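Local coordinates for protein polyphosphate kinase (Porphyromonas gingivalis, PDB 2O8R) that probably catalyses the reversible transfer of the terminal phosphate of ATP to form long-chain polyphosphate, at residues 142-147 and 181-186; 162-167 and 227-232; 542-547 and 595-600; 614-619 and 626-631. The protein carries 3 engineered substitutions. All coordinates share one frame; numbering follows the deposited sequence.

Overall arrangement
The four contacts form two pairs. Contacts 1 and 2 belong to one sheet of the middle domain, with centres 10 Å apart. They share the boundary between strands 163-169 and 178-183, where Leu182 N lies 2.8 Å from Leu164 O, a probable hydrogen bond. Contacts 3 and 4 lie in the second C-terminal domain, also with centres 10 Å apart. A salt bridge of 2.8 Å from Arg599 NE to Asp617 OD1 joins them. This second pair forms part of the predicted active site: contact 3 holds His597 and a sulfate, and contact 4 approaches His439. Centres of the two pairs are about 42 to 47 Å apart.

Contact 1: residues 142-147 and 181-186; sequences LLYPML and LLNVPT
Asn183 reaches across to the backbone of Leu142 and Tyr144 and holds it at two points. Its OD1 accepts from Tyr144 N at 2.8 Å, with the donor nitrogen 19° off the plane of the side-chain carbonyl. Its ND2 donates to Leu142 O at 2.7 Å, but this bond is bent and weak. CG of Asn183 is flanked by its own backbone N and carbonyl carbon (chi1 46°), which turns the amide toward the backbone of residues 142-144. The same amide lies at the edge of the Tyr144 ring, near its plane. Its ND2 is nearest to CD2 of that ring, and the two planes are 47° apart. Regular pairing occurs at Met146 and Leu181, an antiparallel hydrogen-bonded pair. Here Leu181 N donates to Met146 O at 2.6 Å, and Met146 N donates to Leu181 O at 2.9 Å. This short strand, 146-147, is the outermost strand on its side of the middle-domain sheet. The Asn183 amide continues the attachment where the bridge stops. Selenomethionine Met146 and Leu181 run side by side and point the same way. The Met146 chain bends at its last torsion, which brings CE to 3.7 Å from Leu181 CD2. At the other end, Pro185 is the centre of an inverse gamma turn. Its CB meets Leu142 CB at 3.6 Å, and its CD meets Leu143 CD1 at 4.0 Å. Ile213 of helix 209-214 packs on Leu143, Leu182 and Pro185. On the other face, the Tyr144 ring stacks on Tyr144 of the second subunit, and Met146 packs on that same tyrosine.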
loop_
_atom_site.group_PDB
_atom_site.type_symbol
_atom_site.label_atom_id
_atom_site.label_comp_id
_atom_site.label_asym_id
_atom_site.label_seq_id
_atom_site.Cartn_x
_atom_site.Cartn_y
_atom_site.Cartn_z
ATOM N N LEU A 142 17.731 14.655 0.921
ATOM C CA LEU A 142 17.190 13.546 1.700
ATOM C C LEU A 142 18.224 12.978 2.687
ATOM O O LEU A 142 18.009 11.953 3.330
ATOM C CB LEU A 142 16.673 12.454 0.756
ATOM C CG LEU A 142 15.540 12.761 -0.241
ATOM C CD1 LEU A 142 15.104 11.492 -0.964
ATOM C CD2 LEU A 142 14.347 13.386 0.456
ATOM N N LEU A 143 19.346 13.665 2.820
ATOM C CA LEU A 143 20.398 13.242 3.728
ATOM C C LEU A 143 20.250 13.851 5.121
ATOM O O LEU A 143 19.610 14.879 5.308
ATOM C CB LEU A 143 21.748 13.639 3.144
ATOM C CG LEU A 143 22.550 12.609 2.338
ATOM C CD1 LEU A 143 21.672 11.581 1.691
ATOM C CD2 LEU A 143 23.429 13.302 1.303
ATOM N N TYR A 144 20.842 13.191 6.104
ATOM C CA TYR A 144 20.979 13.755 7.432
ATOM C C TYR A 144 22.390 13.462 7.915
ATOM O O TYR A 144 22.623 12.423 8.521
ATOM C CB TYR A 144 19.982 13.126 8.381
ATOM C CG TYR A 144 18.556 13.407 8.031
ATOM C CD1 TYR A 144 17.882 14.468 8.599
ATOM C CD2 TYR A 144 17.862 12.584 7.148
ATOM C CE1 TYR A 144 16.545 14.718 8.290
ATOM C CE2 TYR A 144 16.536 12.822 6.830
ATOM C CZ TYR A 144 15.883 13.886 7.401
ATOM O OH TYR A 144 14.573 14.123 7.064
ATOM N N PRO A 145 23.344 14.364 7.623
ATOM C CA PRO A 145 24.738 14.113 7.995
ATOM C C PRO A 145 24.882 14.155 9.493
ATOM O O PRO A 145 24.593 15.173 10.120
ATOM C CB PRO A 145 25.499 15.275 7.356
ATOM C CG PRO A 145 24.543 15.862 6.354
ATOM C CD PRO A 145 23.186 15.652 6.928
HETATM N N MSE A 146 25.284 13.031 10.063
HETATM C CA MSE A 146 25.387 12.916 11.508
HETATM C C MSE A 146 26.796 12.617 11.943
HETATM O O MSE A 146 27.280 11.499 11.750
HETATM C CB MSE A 146 24.474 11.819 12.020
HETATM C CG MSE A 146 23.010 12.144 11.856
HETATM SE SE MSE A 146 21.908 10.617 12.315
HETATM C CE MSE A 146 22.297 9.456 10.790
ATOM N N LEU A 147 27.454 13.630 12.505
ATOM C CA LEU A 147 28.705 13.429 13.224
ATOM C C LEU A 147 28.422 12.578 14.443
ATOM O O LEU A 147 27.420 12.772 15.129
ATOM C CB LEU A 147 29.303 14.759 13.662
ATOM C CG LEU A 147 30.362 15.369 12.754
ATOM C CD1 LEU A 147 30.212 16.894 12.709
ATOM C CD2 LEU A 147 31.739 14.950 13.246
ATOM N N LEU A 181 27.916 9.384 10.427
ATOM C CA LEU A 181 26.950 8.418 9.979
ATOM C C LEU A 181 26.047 9.133 9.025
ATOM O O LEU A 181 25.529 10.199 9.367
ATOM C CB LEU A 181 26.129 7.932 11.169
ATOM C CG LEU A 181 25.172 6.760 10.979
ATOM C CD1 LEU A 181 25.936 5.469 10.778
ATOM C CD2 LEU A 181 24.298 6.645 12.195
ATOM N N LEU A 182 25.853 8.581 7.830
ATOM C CA LEU A 182 24.714 9.050 7.035
ATOM C C LEU A 182 23.789 7.993 6.416
ATOM O O LEU A 182 24.121 6.800 6.321
ATOM C CB LEU A 182 25.082 10.178 6.058
ATOM C CG LEU A 182 26.290 10.076 5.153
ATOM C CD1 LEU A 182 25.948 9.246 3.947
ATOM C CD2 LEU A 182 26.678 11.465 4.737
ATOM N N ASN A 183 22.606 8.469 6.035
ATOM C CA ASN A 183 21.520 7.623 5.589
ATOM C C ASN A 183 21.571 7.429 4.099
ATOM O O ASN A 183 21.975 8.325 3.365
ATOM C CB ASN A 183 20.179 8.254 5.972
ATOM C CG ASN A 183 20.112 9.735 5.646
ATOM O OD1 ASN A 183 21.090 10.467 5.794
ATOM N ND2 ASN A 183 18.957 10.183 5.197
ATOM N N VAL A 184 21.171 6.253 3.637
ATOM C CA VAL A 184 20.954 6.086 2.216
ATOM C C VAL A 184 19.445 6.055 1.999
ATOM O O VAL A 184 18.777 5.071 2.309
ATOM C CB VAL A 184 21.758 4.909 1.631
ATOM C CG1 VAL A 184 23.006 4.724 2.453
ATOM C CG2 VAL A 184 20.970 3.638 1.610
ATOM N N PRO A 185 18.896 7.169 1.506
ATOM C CA PRO A 185 17.452 7.420 1.536
ATOM C C PRO A 185 16.659 6.554 0.571
ATOM O O PRO A 185 16.018 7.070 -0.345
ATOM C CB PRO A 185 17.342 8.893 1.133
ATOM C CG PRO A 185 18.578 9.177 0.360
ATOM C CD PRO A 185 19.652 8.256 0.862
ATOM N N THR A 186 16.690 5.242 0.775
ATOM C CA THR A 186 15.964 4.340 -0.114
ATOM C C THR A 186 14.481 4.337 0.207
ATOM O O THR A 186 13.691 3.721 -0.491
ATOM C CB THR A 186 16.517 2.925 -0.092
ATOM O OG1 THR A 186 16.514 2.432 1.252
ATOM C CG2 THR A 186 17.913 2.924 -0.621
#

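Contact 2: residues 162-167 and 227-232; sequences VYLAVR and MDSYSI
Tyr163 O takes the N-H of Ile232 at 2.8 Å, nearly straight. The same oxygen is approached by the CA of Ser231 at 3.4 Å, a CA-H...O contact. Tyr163 N returns a bond to Ile232 O, which closes a hydrogen-bonded antiparallel pair. Ala165 and Tyr230 form the next such pair. Leu164 with Ser231 and Val166 with Ser229 are the non-hydrogen-bonded pairs between and beyond them. Tyr163, Ala165, Tyr230 and Ile232 share one face of the sheet. With chi1 at 54°, CG1 of Ile232 is turned to within 3.8 Å of Tyr163 CB. On the opposite face, CD1 of Leu164 comes to 3.5 Å from Ser231 OG. Arg167 extends and then bends at chi3 (79°). This places its guanidinium across the end of Tyr230. Tyr230 OH lies 3.8 Å from Arg167 CZ, over the centre of one guanidinium face, and the two planes are almost perpendicular. Met227 CB meets the guanidinium at its edge, 3.7 Å from Arg167 NE. Arg167 also makes a cation-pi contact with Tyr177. Tyr163 OH bonds to Arg158 N. Strand 163-169 lies between 225-235 and 178-183 in the middle-domain sheet. Helix 209-214 packs on Leu164 and Ser229, while Phe269 and Tyr271 of strand 268-272 pack on Ile232.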
loop_
_atom_site.group_PDB
_atom_site.type_symbol
_atom_site.label_atom_id
_atom_site.label_comp_id
_atom_site.label_asym_id
_atom_site.label_seq_id
_atom_site.Cartn_x
_atom_site.Cartn_y
_atom_site.Cartn_z
ATOM N N VAL A 162 20.379 0.713 4.984
ATOM C CA VAL A 162 21.797 0.770 4.742
ATOM C C VAL A 162 22.256 2.125 5.216
ATOM O O VAL A 162 21.625 3.133 4.915
ATOM C CB VAL A 162 22.100 0.645 3.257
ATOM C CG1 VAL A 162 23.562 0.924 2.986
ATOM C CG2 VAL A 162 21.721 -0.723 2.768
ATOM N N TYR A 163 23.334 2.143 5.989
ATOM C CA TYR A 163 23.967 3.399 6.386
ATOM C C TYR A 163 25.420 3.391 5.957
ATOM O O TYR A 163 26.032 2.327 5.745
ATOM C CB TYR A 163 23.926 3.600 7.894
ATOM C CG TYR A 163 22.571 3.822 8.507
ATOM C CD1 TYR A 163 22.246 5.043 9.083
ATOM C CD2 TYR A 163 21.624 2.804 8.545
ATOM C CE1 TYR A 163 21.009 5.244 9.673
ATOM C CE2 TYR A 163 20.378 2.999 9.132
ATOM C CZ TYR A 163 20.076 4.220 9.689
ATOM O OH TYR A 163 18.842 4.414 10.277
ATOM N N LEU A 164 25.963 4.593 5.834
ATOM C CA LEU A 164 27.357 4.793 5.520
ATOM C C LEU A 164 28.014 5.370 6.748
ATOM O O LEU A 164 27.603 6.421 7.256
ATOM C CB LEU A 164 27.482 5.780 4.369
ATOM C CG LEU A 164 27.798 5.333 2.943
ATOM C CD1 LEU A 164 27.864 3.827 2.751
ATOM C CD2 LEU A 164 26.784 5.966 2.016
ATOM N N ALA A 165 29.015 4.663 7.254
ATOM C CA ALA A 165 29.882 5.237 8.268
ATOM C C ALA A 165 31.092 5.825 7.559
ATOM O O ALA A 165 31.785 5.123 6.823
ATOM C CB ALA A 165 30.296 4.201 9.265
ATOM N N VAL A 166 31.312 7.119 7.769
ATOM C CA VAL A 166 32.391 7.879 7.128
ATOM C C VAL A 166 33.467 8.250 8.143
ATOM O O VAL A 166 33.153 8.717 9.235
ATOM C CB VAL A 166 31.854 9.218 6.545
ATOM C CG1 VAL A 166 32.964 10.011 5.899
ATOM C CG2 VAL A 166 30.735 8.977 5.551
ATOM N N ARG A 167 34.730 8.044 7.780
ATOM C CA ARG A 167 35.866 8.492 8.586
ATOM C C ARG A 167 36.385 9.827 8.064
ATOM O O ARG A 167 36.640 9.974 6.870
ATOM C CB ARG A 167 36.987 7.461 8.533
ATOM C CG ARG A 167 38.256 7.890 9.217
ATOM C CD ARG A 167 39.161 6.702 9.457
ATOM N NE ARG A 167 39.891 6.310 8.261
ATOM C CZ ARG A 167 40.669 5.237 8.189
ATOM N NH1 ARG A 167 40.810 4.447 9.248
ATOM N NH2 ARG A 167 41.303 4.950 7.056
HETATM N N MSE A 227 38.093 10.378 4.387
HETATM C CA MSE A 227 39.097 9.309 4.347
HETATM C C MSE A 227 38.602 8.023 3.734
HETATM O O MSE A 227 39.268 7.431 2.891
HETATM C CB MSE A 227 39.686 9.062 5.738
HETATM C CG MSE A 227 40.249 10.335 6.352
HETATM SE SE MSE A 227 41.898 11.011 5.526
HETATM C CE MSE A 227 41.380 11.557 3.725
ATOM N N ASP A 228 37.427 7.600 4.167
ATOM C CA ASP A 228 36.836 6.377 3.692
ATOM C C ASP A 228 35.397 6.374 4.171
ATOM O O ASP A 228 35.038 7.103 5.099
ATOM C CB ASP A 228 37.590 5.172 4.263
ATOM C CG ASP A 228 37.608 3.974 3.316
ATOM O OD1 ASP A 228 36.649 3.787 2.529
ATOM O OD2 ASP A 228 38.596 3.209 3.373
ATOM N N SER A 229 34.568 5.580 3.506
ATOM C CA SER A 229 33.259 5.258 4.026
ATOM C C SER A 229 33.040 3.764 3.872
ATOM O O SER A 229 33.688 3.114 3.044
ATOM C CB SER A 229 32.160 6.071 3.336
ATOM O OG SER A 229 32.013 5.709 1.979
ATOM N N TYR A 230 32.154 3.223 4.704
ATOM C CA TYR A 230 31.865 1.795 4.724
ATOM C C TYR A 230 30.377 1.588 4.963
ATOM O O TYR A 230 29.774 2.267 5.806
ATOM C CB TYR A 230 32.649 1.105 5.833
ATOM C CG TYR A 230 34.035 1.666 6.082
ATOM C CD1 TYR A 230 35.158 1.078 5.501
ATOM C CD2 TYR A 230 34.225 2.775 6.912
ATOM C CE1 TYR A 230 36.423 1.578 5.736
ATOM C CE2 TYR A 230 35.490 3.286 7.145
ATOM C CZ TYR A 230 36.587 2.679 6.558
ATOM O OH TYR A 230 37.847 3.179 6.789
ATOM N N SER A 231 29.787 0.665 4.207
ATOM C CA SER A 231 28.366 0.369 4.324
ATOM C C SER A 231 28.177 -0.502 5.539
ATOM O O SER A 231 28.937 -1.447 5.762
ATOM C CB SER A 231 27.836 -0.363 3.089
ATOM O OG SER A 231 28.058 0.387 1.912
ATOM N N ILE A 232 27.168 -0.166 6.330
ATOM C CA ILE A 232 26.790 -0.981 7.464
ATOM C C ILE A 232 25.301 -1.295 7.430
ATOM O O ILE A 232 24.529 -0.630 6.741
ATOM C CB ILE A 232 27.149 -0.310 8.801
ATOM C CG1 ILE A 232 26.561 1.106 8.870
ATOM C CG2 ILE A 232 28.663 -0.315 9.004
ATOM C CD1 ILE A 232 26.599 1.724 10.245
#

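Contact 3: residues 542-547 and 595-600. With SO4 (sulfate ion), chain F.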
loop_
_atom_site.group_PDB
_atom_site.type_symbol
_atom_site.label_atom_id
_atom_site.label_comp_id
_atom_site.label_asym_id
_atom_site.label_seq_id
_atom_site.Cartn_x
_atom_site.Cartn_y
_atom_site.Cartn_z
ATOM N N LYS A 542 4.665 -35.302 0.774
ATOM C CA LYS A 542 5.213 -34.008 0.368
ATOM C C LYS A 542 4.783 -32.901 1.309
ATOM O O LYS A 542 3.595 -32.716 1.541
ATOM C CB LYS A 542 4.769 -33.655 -1.034
ATOM C CG LYS A 542 5.168 -32.258 -1.475
ATOM C CD LYS A 542 4.629 -31.946 -2.868
ATOM C CE LYS A 542 5.001 -30.567 -3.273
ATOM N NZ LYS A 542 6.406 -30.615 -3.674
HETATM N N MSE A 543 5.755 -32.171 1.844
HETATM C CA MSE A 543 5.456 -31.025 2.684
HETATM C C MSE A 543 6.578 -29.983 2.728
HETATM O O MSE A 543 7.670 -30.195 2.204
HETATM C CB MSE A 543 5.134 -31.491 4.078
HETATM C CG MSE A 543 6.287 -32.155 4.780
HETATM SE SE MSE A 543 5.601 -33.367 6.135
HETATM C CE MSE A 543 3.676 -32.961 5.987
ATOM N N ASN A 544 6.282 -28.845 3.340
ATOM C CA ASN A 544 7.238 -27.764 3.426
ATOM C C ASN A 544 8.240 -28.088 4.510
ATOM O O ASN A 544 9.418 -27.765 4.390
ATOM C CB ASN A 544 6.547 -26.423 3.707
ATOM C CG ASN A 544 5.693 -25.939 2.543
ATOM O OD1 ASN A 544 4.467 -26.019 2.587
ATOM N ND2 ASN A 544 6.336 -25.428 1.504
ATOM N N GLY A 545 7.777 -28.760 5.558
ATOM C CA GLY A 545 8.642 -29.066 6.688
ATOM C C GLY A 545 8.327 -30.348 7.423
ATOM O O GLY A 545 7.163 -30.692 7.619
ATOM N N LEU A 546 9.389 -31.047 7.823
ATOM C CA LEU A 546 9.315 -32.211 8.694
ATOM C C LEU A 546 10.309 -32.061 9.851
ATOM O O LEU A 546 11.528 -32.004 9.659
ATOM C CB LEU A 546 9.594 -33.491 7.910
ATOM C CG LEU A 546 9.578 -34.766 8.749
ATOM C CD1 LEU A 546 8.253 -34.909 9.451
ATOM C CD2 LEU A 546 9.873 -35.979 7.882
ATOM N N GLN A 547 9.779 -32.003 11.061
ATOM C CA GLN A 547 10.593 -31.651 12.200
ATOM C C GLN A 547 10.112 -32.362 13.470
ATOM O O GLN A 547 10.874 -32.504 14.427
ATOM C CB GLN A 547 10.571 -30.120 12.352
ATOM C CG GLN A 547 11.460 -29.525 13.423
ATOM C CD GLN A 547 10.753 -29.361 14.748
ATOM O OE1 GLN A 547 9.545 -29.582 14.856
ATOM N NE2 GLN A 547 11.504 -28.971 15.770
ATOM N N LEU A 595 7.181 -21.739 -5.487
ATOM C CA LEU A 595 7.417 -22.254 -4.155
ATOM C C LEU A 595 6.557 -23.503 -3.977
ATOM O O LEU A 595 5.322 -23.455 -4.069
ATOM C CB LEU A 595 7.147 -21.181 -3.104
ATOM C CG LEU A 595 7.486 -21.467 -1.643
ATOM C CD1 LEU A 595 8.206 -20.304 -0.970
ATOM C CD2 LEU A 595 6.224 -21.771 -0.913
ATOM N N GLU A 596 7.236 -24.626 -3.766
ATOM C CA GLU A 596 6.597 -25.930 -3.639
ATOM C C GLU A 596 5.896 -26.042 -2.297
ATOM O O GLU A 596 6.471 -26.471 -1.302
ATOM C CB GLU A 596 7.635 -27.029 -3.797
ATOM C CG GLU A 596 8.149 -27.195 -5.215
ATOM C CD GLU A 596 7.105 -27.768 -6.164
ATOM O OE1 GLU A 596 6.234 -28.542 -5.723
ATOM O OE2 GLU A 596 7.155 -27.443 -7.361
ATOM N N HIS A 597 4.630 -25.659 -2.282
ATOM C CA HIS A 597 4.004 -25.366 -1.024
ATOM C C HIS A 597 2.957 -26.388 -0.676
ATOM O O HIS A 597 2.470 -26.410 0.448
ATOM C CB HIS A 597 3.408 -23.953 -1.067
ATOM C CG HIS A 597 2.901 -23.474 0.252
ATOM N ND1 HIS A 597 1.573 -23.558 0.611
ATOM C CD2 HIS A 597 3.546 -22.929 1.307
ATOM C CE1 HIS A 597 1.421 -23.067 1.825
ATOM N NE2 HIS A 597 2.603 -22.676 2.268
ATOM N N SER A 598 2.596 -27.230 -1.639
ATOM C CA SER A 598 1.614 -28.289 -1.401
ATOM C C SER A 598 2.025 -29.167 -0.228
ATOM O O SER A 598 3.222 -29.418 0.004
ATOM C CB SER A 598 1.448 -29.171 -2.642
ATOM O OG SER A 598 0.775 -28.484 -3.676
ATOM N N ARG A 599 1.026 -29.616 0.521
ATOM C CA ARG A 599 1.224 -30.657 1.524
ATOM C C ARG A 599 0.290 -31.806 1.190
ATOM O O ARG A 599 -0.938 -31.665 1.257
ATOM C CB ARG A 599 0.958 -30.114 2.921
ATOM C CG ARG A 599 1.753 -28.867 3.244
ATOM C CD ARG A 599 0.975 -27.964 4.151
ATOM N NE ARG A 599 1.831 -26.931 4.705
ATOM C CZ ARG A 599 1.594 -25.627 4.625
ATOM N NH1 ARG A 599 0.502 -25.180 4.028
ATOM N NH2 ARG A 599 2.454 -24.767 5.162
ATOM N N ILE A 600 0.870 -32.938 0.799
ATOM C CA ILE A 600 0.098 -34.063 0.268
ATOM C C ILE A 600 0.606 -35.392 0.821
ATOM O O ILE A 600 1.815 -35.598 0.919
ATOM C CB ILE A 600 0.163 -34.095 -1.275
ATOM C CG1 ILE A 600 -0.615 -32.915 -1.869
ATOM C CG2 ILE A 600 -0.365 -35.428 -1.811
ATOM C CD1 ILE A 600 -0.561 -32.809 -3.398
HETATM S S SO4 F . 1.626 -21.233 5.344
HETATM O O1 SO4 F . 2.265 -20.793 4.106
HETATM O O2 SO4 F . 2.654 -21.380 6.386
HETATM O O3 SO4 F . 0.638 -20.240 5.760
HETATM O O4 SO4 F . 0.897 -22.475 5.102
#
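Backbone bonds pair Lys542 with Ile600 in antiparallel fashion. Lys542 N donates to Ile600 O at 2.9 Å, and Ile600 N donates to Lys542 O at 2.8 Å. Lys542 O also meets the CA of Arg599 at 3.1 Å, a CA-H...O contact. The salt bridge is formed by the Lys542 side chain, which runs extended past Ser598 and turns at its last torsion (chi4 77°). Its NZ reaches Glu596 OE1 at 2.9 Å, on the anti side and 27° out of the carboxylate plane. Gln649 bonds to both of these atoms, and Gln679 holds the second carboxylate oxygen. Flat groups gather around Asn544. Its amide end lies over one face of the His597 ring, the planes 48° apart, and over one face of the Arg599 guanidinium, toward the rim in both cases. The anion contacts come from the edges of the same two groups. His597 NE2 donates to sulfate O1 at 2.7 Å. Arg599 grips sulfate O4 with both ends, NH1 at 2.9 Å and NH2 at 2.8 Å. Second-shell carboxylates hold the two donors: Asp476 bonds to His597 ND1, and Asp617 makes a salt bridge with Arg599 NE. Tyr474 also meets the His597 ring. The sulfate probably comes from the crystallisation liquor. His597 is a predicted ATP-binding residue of this phospholipase D-like domain, so the site is consistent with one that receives a phosphate group.

Contact 4: residues 614-619 and 626-631; sequences SSADWM and RIETAC
Ser615 OG both gives and takes a hydrogen bond across the contact. It donates to Glu628 OE1 at 2.8 Å, on the anti lone pair of that oxygen, and accepts from Thr629 N at 2.8 Å, nearly straight at 171°. A chi1 of 71° brings OG within range of both partners. Thr629 O has two donors. Ser615 N reaches it at 2.9 Å almost along the C=O axis, and Ser614 OG reaches it at 2.7 Å from a tilted direction. Ser614 OG also accepts from Ala616 N at 2.9 Å, two residues on. This is an ST turn, and it shapes the chain as it leaves strand 610-614. Ser614, the last residue of strand 610-614, and Ala630 of strand 629-632 form a non-hydrogen-bonded antiparallel pair. Ala616 CB packs against the Glu628 carboxylate, 3.5 Å from CD. The other carboxylate oxygen, Glu628 OE2, makes a salt bridge with Arg626 NE at 2.8 Å, though the hydrogen bond within it is bent and weak. Glu628 OE1 has a further partner in His439 ND1. Both oxygens of the buried carboxylate thus have partners, which should fix its rotation. His439 is the predicted phosphohistidine intermediate. Glu628 therefore probably orients the His439 ring. Ser615 and Arg626, whose side chain also touches His439, would hold Glu628 in position.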
loop_
_atom_site.group_PDB
_atom_site.type_symbol
_atom_site.label_atom_id
_atom_site.label_comp_id
_atom_site.label_asym_id
_atom_site.label_seq_id
_atom_site.Cartn_x
_atom_site.Cartn_y
_atom_site.Cartn_z
ATOM N N SER A 614 -3.302 -31.521 2.701
ATOM C CA SER A 614 -3.268 -30.863 4.016
ATOM C C SER A 614 -2.895 -29.392 4.083
ATOM O O SER A 614 -2.251 -28.843 3.191
ATOM C CB SER A 614 -2.390 -31.634 4.996
ATOM O OG SER A 614 -2.625 -31.157 6.316
ATOM N N SER A 615 -3.313 -28.769 5.180
ATOM C CA SER A 615 -2.894 -27.420 5.536
ATOM C C SER A 615 -1.642 -27.456 6.401
ATOM O O SER A 615 -0.939 -26.461 6.520
ATOM C CB SER A 615 -4.010 -26.697 6.291
ATOM O OG SER A 615 -4.166 -27.238 7.587
ATOM N N ALA A 616 -1.357 -28.611 6.991
ATOM C CA ALA A 616 -0.241 -28.735 7.925
ATOM C C ALA A 616 1.002 -29.387 7.334
ATOM O O ALA A 616 0.904 -30.334 6.552
ATOM C CB ALA A 616 -0.679 -29.510 9.157
ATOM N N ASP A 617 2.165 -28.860 7.708
ATOM C CA ASP A 617 3.423 -29.603 7.669
ATOM C C ASP A 617 3.495 -30.361 8.980
ATOM O O ASP A 617 2.703 -30.111 9.874
ATOM C CB ASP A 617 4.611 -28.660 7.616
ATOM C CG ASP A 617 4.491 -27.636 6.533
ATOM O OD1 ASP A 617 4.268 -28.030 5.375
ATOM O OD2 ASP A 617 4.626 -26.437 6.838
ATOM N N TRP A 618 4.446 -31.270 9.116
ATOM C CA TRP A 618 4.582 -31.997 10.369
ATOM C C TRP A 618 5.690 -31.389 11.220
ATOM O O TRP A 618 6.793 -31.941 11.347
ATOM C CB TRP A 618 4.836 -33.476 10.119
ATOM C CG TRP A 618 3.726 -34.184 9.425
ATOM C CD1 TRP A 618 2.440 -33.752 9.268
ATOM C CD2 TRP A 618 3.790 -35.484 8.820
ATOM N NE1 TRP A 618 1.708 -34.692 8.582
ATOM C CE2 TRP A 618 2.514 -35.764 8.297
ATOM C CE3 TRP A 618 4.805 -36.430 8.663
ATOM C CZ2 TRP A 618 2.225 -36.955 7.639
ATOM C CZ3 TRP A 618 4.515 -37.614 8.005
ATOM C CH2 TRP A 618 3.239 -37.863 7.499
HETATM N N MSE A 619 5.395 -30.227 11.783
HETATM C CA MSE A 619 6.277 -29.611 12.757
HETATM C C MSE A 619 5.786 -30.026 14.135
HETATM O O MSE A 619 4.800 -30.752 14.243
HETATM C CB MSE A 619 6.205 -28.100 12.634
HETATM C CG MSE A 619 6.231 -27.578 11.220
HETATM SE SE MSE A 619 7.925 -27.804 10.284
HETATM C CE MSE A 619 7.777 -26.279 9.055
ATOM N N ARG A 626 -1.766 -25.594 16.607
ATOM C CA ARG A 626 -2.707 -25.022 15.655
ATOM C C ARG A 626 -3.949 -25.884 15.411
ATOM O O ARG A 626 -3.942 -27.093 15.649
ATOM C CB ARG A 626 -1.997 -24.788 14.313
ATOM C CG ARG A 626 -1.111 -23.563 14.281
ATOM C CD ARG A 626 0.340 -23.914 14.098
ATOM N NE ARG A 626 0.628 -24.233 12.702
ATOM C CZ ARG A 626 0.980 -23.341 11.778
ATOM N NH1 ARG A 626 1.221 -23.739 10.534
ATOM N NH2 ARG A 626 1.095 -22.056 12.088
ATOM N N ILE A 627 -5.015 -25.267 14.916
ATOM C CA ILE A 627 -6.037 -26.063 14.262
ATOM C C ILE A 627 -5.774 -26.127 12.748
ATOM O O ILE A 627 -5.723 -25.105 12.053
ATOM C CB ILE A 627 -7.478 -25.653 14.660
ATOM C CG1 ILE A 627 -7.880 -26.415 15.936
ATOM C CG2 ILE A 627 -8.475 -25.950 13.534
ATOM C CD1 ILE A 627 -9.286 -26.166 16.409
ATOM N N GLU A 628 -5.562 -27.351 12.272
ATOM C CA GLU A 628 -5.207 -27.621 10.883
ATOM C C GLU A 628 -6.244 -28.538 10.260
ATOM O O GLU A 628 -7.085 -29.102 10.958
ATOM C CB GLU A 628 -3.858 -28.348 10.819
ATOM C CG GLU A 628 -2.730 -27.677 11.571
ATOM C CD GLU A 628 -1.979 -26.645 10.745
ATOM O OE1 GLU A 628 -2.285 -26.475 9.550
ATOM O OE2 GLU A 628 -1.059 -26.010 11.299
ATOM N N THR A 629 -6.167 -28.708 8.948
ATOM C CA THR A 629 -6.998 -29.702 8.275
ATOM C C THR A 629 -6.217 -30.630 7.363
ATOM O O THR A 629 -5.177 -30.264 6.808
ATOM C CB THR A 629 -8.117 -29.070 7.435
ATOM O OG1 THR A 629 -7.560 -28.092 6.537
ATOM C CG2 THR A 629 -9.152 -28.440 8.333
ATOM N N ALA A 630 -6.732 -31.845 7.223
ATOM C CA ALA A 630 -6.324 -32.723 6.143
ATOM C C ALA A 630 -7.571 -33.391 5.591
ATOM O O ALA A 630 -8.504 -33.718 6.333
ATOM C CB ALA A 630 -5.320 -33.752 6.621
ATOM N N CYS A 631 -7.583 -33.583 4.279
ATOM C CA CYS A 631 -8.752 -34.103 3.603
ATOM C C CYS A 631 -8.406 -35.232 2.636
ATOM O O CYS A 631 -7.459 -35.110 1.855
ATOM C CB CYS A 631 -9.417 -32.984 2.841
ATOM S SG CYS A 631 -11.082 -33.349 2.403
#